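Local coordinates for protein histone-lysine N-methyltransferase, H3 lysine-9 specific SUVH6 (Arabidopsis thaliana, PDB 6A5N) that methylates histone H3 on a lysine of its tail, a mark of silent chromatin, and binds DNA through its SRA domain, at residues A[11-16]-A[85-90]; A[175-180]-A[187-192]. The protein carries 1 engineered substitution. All coordinates share one frame; numbering follows the deposited sequence.

Contact 1: A[11-16]-A[85-90]; sequences KETLRL and NILGIH
Leu-14, on the long N-terminal helix 4-30, meets Leu-87 in the last turn of helix 81-87, a short helix of the SRA domain, to make a small, wholly apolar helix-to-helix contact. The tight part is this leucine pair. Their side chains cross at about a right angle: Leu-14 CD2 sits 3.6 Å from Leu-87 CD1, and Leu-87 CD1 is also 3.8 Å from Leu-14 CD1, so one methyl rests against both branches of its partner. Phe-78 of strand 77-78 touches both leucines. Beside them the packing widens. Thr-13 CG2, anti to the backbone N, comes within 4.1 Å of Leu-87 CD2 and 4.2 Å of Ile-86 CD1; the hydroxyl OG1 serves its own helix by bonding Lys-9 O. Away from Leu-87 the same helix carries the exposed Glu-12, where Arg-15 NH2 forms a salt bridge of 2.7 Å on the syn lone pair of Glu-12 OE1; that oxygen lies 27° out of the guanidinium plane, and Arg-15 NE holds a second carboxylate, that of Asp-484. Helix 81-87 ends in a Schellman motif at Gly-88, where a positive phi of 88° would press any beta carbon against the carbonyl O of Leu-87; Gly-88 N is bonded to Asn-85 O at 2.9 Å.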
# COMPACT_ATOMS: atom_id res chain seq x y z
N LYS A 11 3.28 5.86 9.45
CA LYS A 11 2.75 5.77 8.10
C LYS A 11 3.61 6.52 7.10
O LYS A 11 4.03 5.97 6.07
CB LYS A 11 1.31 6.29 8.06
CG LYS A 11 0.24 5.21 8.08
CD LYS A 11 -1.08 5.76 8.60
CE LYS A 11 -2.15 4.69 8.60
NZ LYS A 11 -3.11 4.90 9.74
N GLU A 12 3.91 7.78 7.40
CA GLU A 12 4.71 8.59 6.49
C GLU A 12 6.15 8.06 6.40
O GLU A 12 6.78 8.16 5.35
CB GLU A 12 4.67 10.07 6.92
CG GLU A 12 4.57 11.06 5.75
CD GLU A 12 3.46 10.74 4.73
OE1 GLU A 12 2.46 10.08 5.11
OE2 GLU A 12 3.62 11.12 3.55
N THR A 13 6.65 7.45 7.47
CA THR A 13 7.99 6.87 7.44
C THR A 13 8.04 5.70 6.47
O THR A 13 8.97 5.58 5.67
CB THR A 13 8.45 6.42 8.85
OG1 THR A 13 8.33 7.51 9.77
CG2 THR A 13 9.90 5.96 8.82
N LEU A 14 7.02 4.84 6.51
CA LEU A 14 6.96 3.70 5.60
C LEU A 14 6.74 4.15 4.16
O LEU A 14 7.34 3.59 3.23
CB LEU A 14 5.85 2.73 6.03
CG LEU A 14 6.03 2.05 7.38
CD1 LEU A 14 4.85 1.16 7.69
CD2 LEU A 14 7.31 1.24 7.41
N ARG A 15 5.89 5.16 3.97
CA ARG A 15 5.68 5.77 2.66
C ARG A 15 6.97 6.32 2.09
O ARG A 15 7.28 6.10 0.92
CB ARG A 15 4.65 6.89 2.75
CG ARG A 15 3.23 6.43 2.64
CD ARG A 15 2.27 7.52 3.12
NE ARG A 15 0.97 6.95 3.45
CZ ARG A 15 -0.04 7.62 4.00
NH1 ARG A 15 -1.18 7.01 4.26
NH2 ARG A 15 0.11 8.91 4.30
N LEU A 16 7.71 7.04 2.91
CA LEU A 16 9.01 7.54 2.48
C LEU A 16 9.89 6.36 2.07
O LEU A 16 10.37 6.34 0.94
CB LEU A 16 9.67 8.37 3.59
CG LEU A 16 10.84 9.21 3.09
CD1 LEU A 16 10.31 10.38 2.28
CD2 LEU A 16 11.68 9.72 4.25
N ASN A 85 12.88 -2.87 11.19
CA ASN A 85 14.03 -2.22 11.79
C ASN A 85 13.87 -0.70 11.81
O ASN A 85 14.01 -0.08 12.87
CB ASN A 85 15.32 -2.61 11.07
CG ASN A 85 16.58 -2.05 11.75
OD1 ASN A 85 16.98 -0.93 11.49
ND2 ASN A 85 17.19 -2.85 12.63
N ILE A 86 13.56 -0.09 10.67
CA ILE A 86 13.45 1.38 10.67
C ILE A 86 12.35 1.84 11.62
O ILE A 86 12.42 2.96 12.13
CB ILE A 86 13.19 1.98 9.24
CG1 ILE A 86 11.73 1.82 8.81
CG2 ILE A 86 14.15 1.39 8.22
CD1 ILE A 86 11.45 2.33 7.38
N LEU A 87 11.35 1.00 11.86
CA LEU A 87 10.29 1.37 12.80
C LEU A 87 10.61 0.99 14.27
O LEU A 87 10.01 1.53 15.20
CB LEU A 87 8.97 0.72 12.36
CG LEU A 87 8.34 1.25 11.06
CD1 LEU A 87 6.89 0.84 10.92
CD2 LEU A 87 8.44 2.75 11.00
N GLY A 88 11.56 0.09 14.48
CA GLY A 88 11.94 -0.32 15.82
C GLY A 88 11.09 -1.48 16.32
O GLY A 88 11.17 -1.87 17.49
N ILE A 89 10.26 -2.01 15.42
CA ILE A 89 9.39 -3.14 15.73
C ILE A 89 10.22 -4.38 16.04
O ILE A 89 9.92 -5.14 16.95
CB ILE A 89 8.43 -3.47 14.55
CG1 ILE A 89 7.42 -2.34 14.34
CG2 ILE A 89 7.69 -4.78 14.78
CD1 ILE A 89 6.43 -2.62 13.24
N HIS A 90 11.26 -4.57 15.23
CA HIS A 90 12.14 -5.73 15.28
C HIS A 90 13.46 -5.30 14.67
O HIS A 90 13.51 -4.96 13.48
CB HIS A 90 11.51 -6.90 14.52
CG HIS A 90 12.14 -8.23 14.78
ND1 HIS A 90 11.86 -8.99 15.90
CD2 HIS A 90 12.99 -8.98 14.03
CE1 HIS A 90 12.53 -10.13 15.84
NE2 HIS A 90 13.23 -10.14 14.72

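Contact 2: A[175-180]-A[187-192]; sequences RGKHKS and GGNYVY. With nucleotides of chain B.
Arg-175 and Val-191 form an antiparallel hydrogen-bonded pair in which each backbone satisfies the other: Val-191 N gives a nearly straight bond (175°) to Arg-175 O at 3.0 Å, and Arg-175 N returns a more bent one to Val-191 O at 3.1 Å. The next pair, Gly-176 with Tyr-190, is non-hydrogen-bonded, and Gly-176 pairs through its backbone with Ala-113 of strand 105-113. Asn-189 O accepts from Lys-177 N at 3.2 Å, with the donor 44° out of the carbonyl plane, and also takes a CA-H...O contact from Gly-176. Asn-189 ND2 is satisfied by Gln-79 O. Together Asn-189 and Tyr-190 face Phe-78 as a classic beta bulge. In Tyr-190, CG set anti to the carbonyl carbon (chi1 -56°) turns the ring back toward the neighbouring strand, CD2 3.7 Å from Gly-176 CA, where any side chain would clash. Its OH donates to OP2 of DG10 of chain B, which lies in the ring plane, while Lys-179 NZ donates to OP2 of DA9 of chain B; both bonds are modelled implausibly short, so their lengths are doubtful. The Lys-179 side chain crosses that of Tyr-190 at about a right angle, its CE 3.7 Å from Tyr-190 OH. With a phenylalanine here, the DG10 phosphate would probably be left without its hydroxyl donor. Two neighbouring phosphates gripped beside the end of a beta hairpin are consistent with the DNA-binding surface of an SRA domain.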
# COMPACT_ATOMS: atom_id res chain seq x y z
N ARG A 175 3.99 -12.45 11.95
CA ARG A 175 4.04 -13.65 11.11
C ARG A 175 4.27 -13.27 9.64
O ARG A 175 3.61 -12.38 9.11
CB ARG A 175 2.76 -14.48 11.25
CG ARG A 175 1.48 -13.78 10.83
CD ARG A 175 0.28 -14.74 10.80
NE ARG A 175 0.46 -15.79 9.81
CZ ARG A 175 0.19 -15.64 8.51
NH1 ARG A 175 -0.27 -14.48 8.06
NH2 ARG A 175 0.39 -16.64 7.67
N GLY A 176 5.23 -13.92 8.99
CA GLY A 176 5.42 -13.73 7.56
C GLY A 176 4.72 -14.85 6.82
O GLY A 176 4.61 -15.94 7.38
N LYS A 177 4.24 -14.61 5.60
CA LYS A 177 3.53 -15.63 4.82
C LYS A 177 4.58 -16.60 4.29
O LYS A 177 5.74 -16.23 4.26
CB LYS A 177 2.70 -14.98 3.69
CG LYS A 177 3.46 -14.15 2.66
CD LYS A 177 2.50 -13.55 1.62
CE LYS A 177 1.79 -14.64 0.83
NZ LYS A 177 0.79 -14.13 -0.16
N HIS A 178 4.27 -17.85 3.93
CA HIS A 178 5.44 -18.68 3.56
C HIS A 178 6.04 -18.14 2.28
O HIS A 178 5.36 -18.05 1.26
CB HIS A 178 5.22 -20.20 3.35
CG HIS A 178 5.14 -20.97 4.61
ND1 HIS A 178 5.57 -20.45 5.83
CD2 HIS A 178 4.96 -22.30 4.81
CE1 HIS A 178 5.45 -21.38 6.75
NE2 HIS A 178 5.13 -22.52 6.16
N LYS A 179 7.32 -17.81 2.36
CA LYS A 179 7.99 -17.22 1.24
C LYS A 179 8.40 -18.31 0.26
O LYS A 179 9.32 -19.07 0.55
CB LYS A 179 9.18 -16.41 1.73
CG LYS A 179 8.91 -14.91 1.80
CD LYS A 179 9.88 -14.22 2.74
CE LYS A 179 9.71 -14.72 4.17
NZ LYS A 179 10.89 -15.46 4.68
N SER A 180 7.68 -18.41 -0.86
CA SER A 180 8.15 -19.17 -2.01
C SER A 180 8.87 -18.21 -2.95
O SER A 180 8.48 -17.04 -3.03
CB SER A 180 6.99 -19.89 -2.73
OG SER A 180 6.07 -18.98 -3.32
N GLY A 187 3.79 -8.44 -1.52
CA GLY A 187 2.60 -7.93 -0.87
C GLY A 187 2.07 -8.84 0.22
O GLY A 187 1.72 -9.99 -0.03
N GLY A 188 2.01 -8.30 1.44
CA GLY A 188 1.53 -9.04 2.60
C GLY A 188 2.57 -9.98 3.18
O GLY A 188 2.24 -11.03 3.72
N ASN A 189 3.84 -9.60 3.06
CA ASN A 189 4.95 -10.47 3.43
C ASN A 189 5.10 -10.65 4.93
O ASN A 189 5.52 -11.71 5.39
CB ASN A 189 6.26 -9.92 2.84
CG ASN A 189 6.72 -10.68 1.61
OD1 ASN A 189 5.92 -11.31 0.91
ND2 ASN A 189 8.02 -10.63 1.34
N TYR A 190 4.78 -9.60 5.68
CA TYR A 190 4.78 -9.64 7.14
C TYR A 190 3.56 -8.91 7.70
O TYR A 190 3.25 -7.79 7.27
CB TYR A 190 6.07 -9.03 7.69
CG TYR A 190 7.32 -9.68 7.15
CD1 TYR A 190 8.01 -9.13 6.08
CD2 TYR A 190 7.79 -10.87 7.68
CE1 TYR A 190 9.15 -9.72 5.58
CE2 TYR A 190 8.92 -11.48 7.18
CZ TYR A 190 9.59 -10.90 6.13
OH TYR A 190 10.72 -11.49 5.63
N VAL A 191 2.87 -9.55 8.65
CA VAL A 191 1.77 -8.92 9.40
C VAL A 191 2.09 -8.84 10.90
O VAL A 191 2.41 -9.86 11.52
CB VAL A 191 0.44 -9.69 9.23
CG1 VAL A 191 -0.74 -8.87 9.78
CG2 VAL A 191 0.19 -10.04 7.78
N TYR A 192 2.00 -7.64 11.47
CA TYR A 192 2.09 -7.49 12.92
C TYR A 192 0.84 -8.07 13.54
O TYR A 192 -0.25 -7.51 13.37
CB TYR A 192 2.26 -6.02 13.31
CG TYR A 192 2.23 -5.79 14.81
CD1 TYR A 192 3.15 -6.42 15.64
CD2 TYR A 192 1.30 -4.93 15.39
CE1 TYR A 192 3.13 -6.23 17.01
CE2 TYR A 192 1.28 -4.72 16.76
CZ TYR A 192 2.19 -5.38 17.56
OH TYR A 192 2.19 -5.19 18.92
P DA B 9 12.78 -14.51 7.68
OP1 DA B 9 11.68 -13.75 8.30
OP2 DA B 9 12.63 -14.96 6.27
O5' DA B 9 14.10 -13.62 7.79
C5' DA B 9 15.08 -13.66 6.74
C4' DA B 9 15.20 -12.31 6.07
O4' DA B 9 16.52 -12.18 5.50
C3' DA B 9 14.29 -12.12 4.89
O3' DA B 9 14.19 -10.72 4.57
C2' DA B 9 15.02 -12.91 3.80
C1' DA B 9 16.48 -12.61 4.15
N9 DA B 9 17.37 -13.75 4.04
C8 DA B 9 17.03 -15.06 4.18
N7 DA B 9 18.04 -15.89 4.07
C5 DA B 9 19.13 -15.04 3.85
C6 DA B 9 20.51 -15.29 3.64
N6 DA B 9 21.04 -16.52 3.62
N1 DA B 9 21.31 -14.22 3.46
C2 DA B 9 20.77 -13.00 3.47
N3 DA B 9 19.50 -12.64 3.65
C4 DA B 9 18.73 -13.72 3.83
P DG B 10 13.04 -10.20 3.57
OP1 DG B 10 12.80 -8.77 3.88
OP2 DG B 10 11.89 -11.14 3.51
O5' DG B 10 13.73 -10.33 2.13
C5' DG B 10 14.71 -9.41 1.75
C4' DG B 10 15.54 -9.96 0.61
O4' DG B 10 16.26 -11.13 1.05
C3' DG B 10 14.74 -10.41 -0.61
O3' DG B 10 15.08 -9.56 -1.70
C2' DG B 10 15.17 -11.87 -0.84
C1' DG B 10 16.49 -11.92 -0.08
N9 DG B 10 16.93 -13.27 0.33
C8 DG B 10 16.17 -14.25 0.92
N7 DG B 10 16.83 -15.34 1.18
C5 DG B 10 18.12 -15.06 0.75
C6 DG B 10 19.29 -15.86 0.77
O6 DG B 10 19.43 -17.02 1.21
N1 DG B 10 20.39 -15.19 0.23
C2 DG B 10 20.35 -13.91 -0.27
N2 DG B 10 21.50 -13.42 -0.75
N3 DG B 10 19.26 -13.15 -0.30
C4 DG B 10 18.19 -13.79 0.23

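From the N terminus, helix 4-30 carries the first side of contact 1, which closes a 68-residue excursion through helix 44-54 and strand 77-78 to the end of helix 81-87. The chain then lays down strands 97-102, 105-113 and 126-130 and helix 156-167 before contact 2 closes a much shorter loop between strands 171-176 and 190-206. The two are in series, neither nested nor crossed, with centres about 16 Å apart. Contact 1 fastens the N-terminal helix to the SRA domain; contact 2 joins two strands within it. Strand 77-78 links them: Phe-78 pairs with the backbone of Tyr-190 and its side chain reaches back to contact 1.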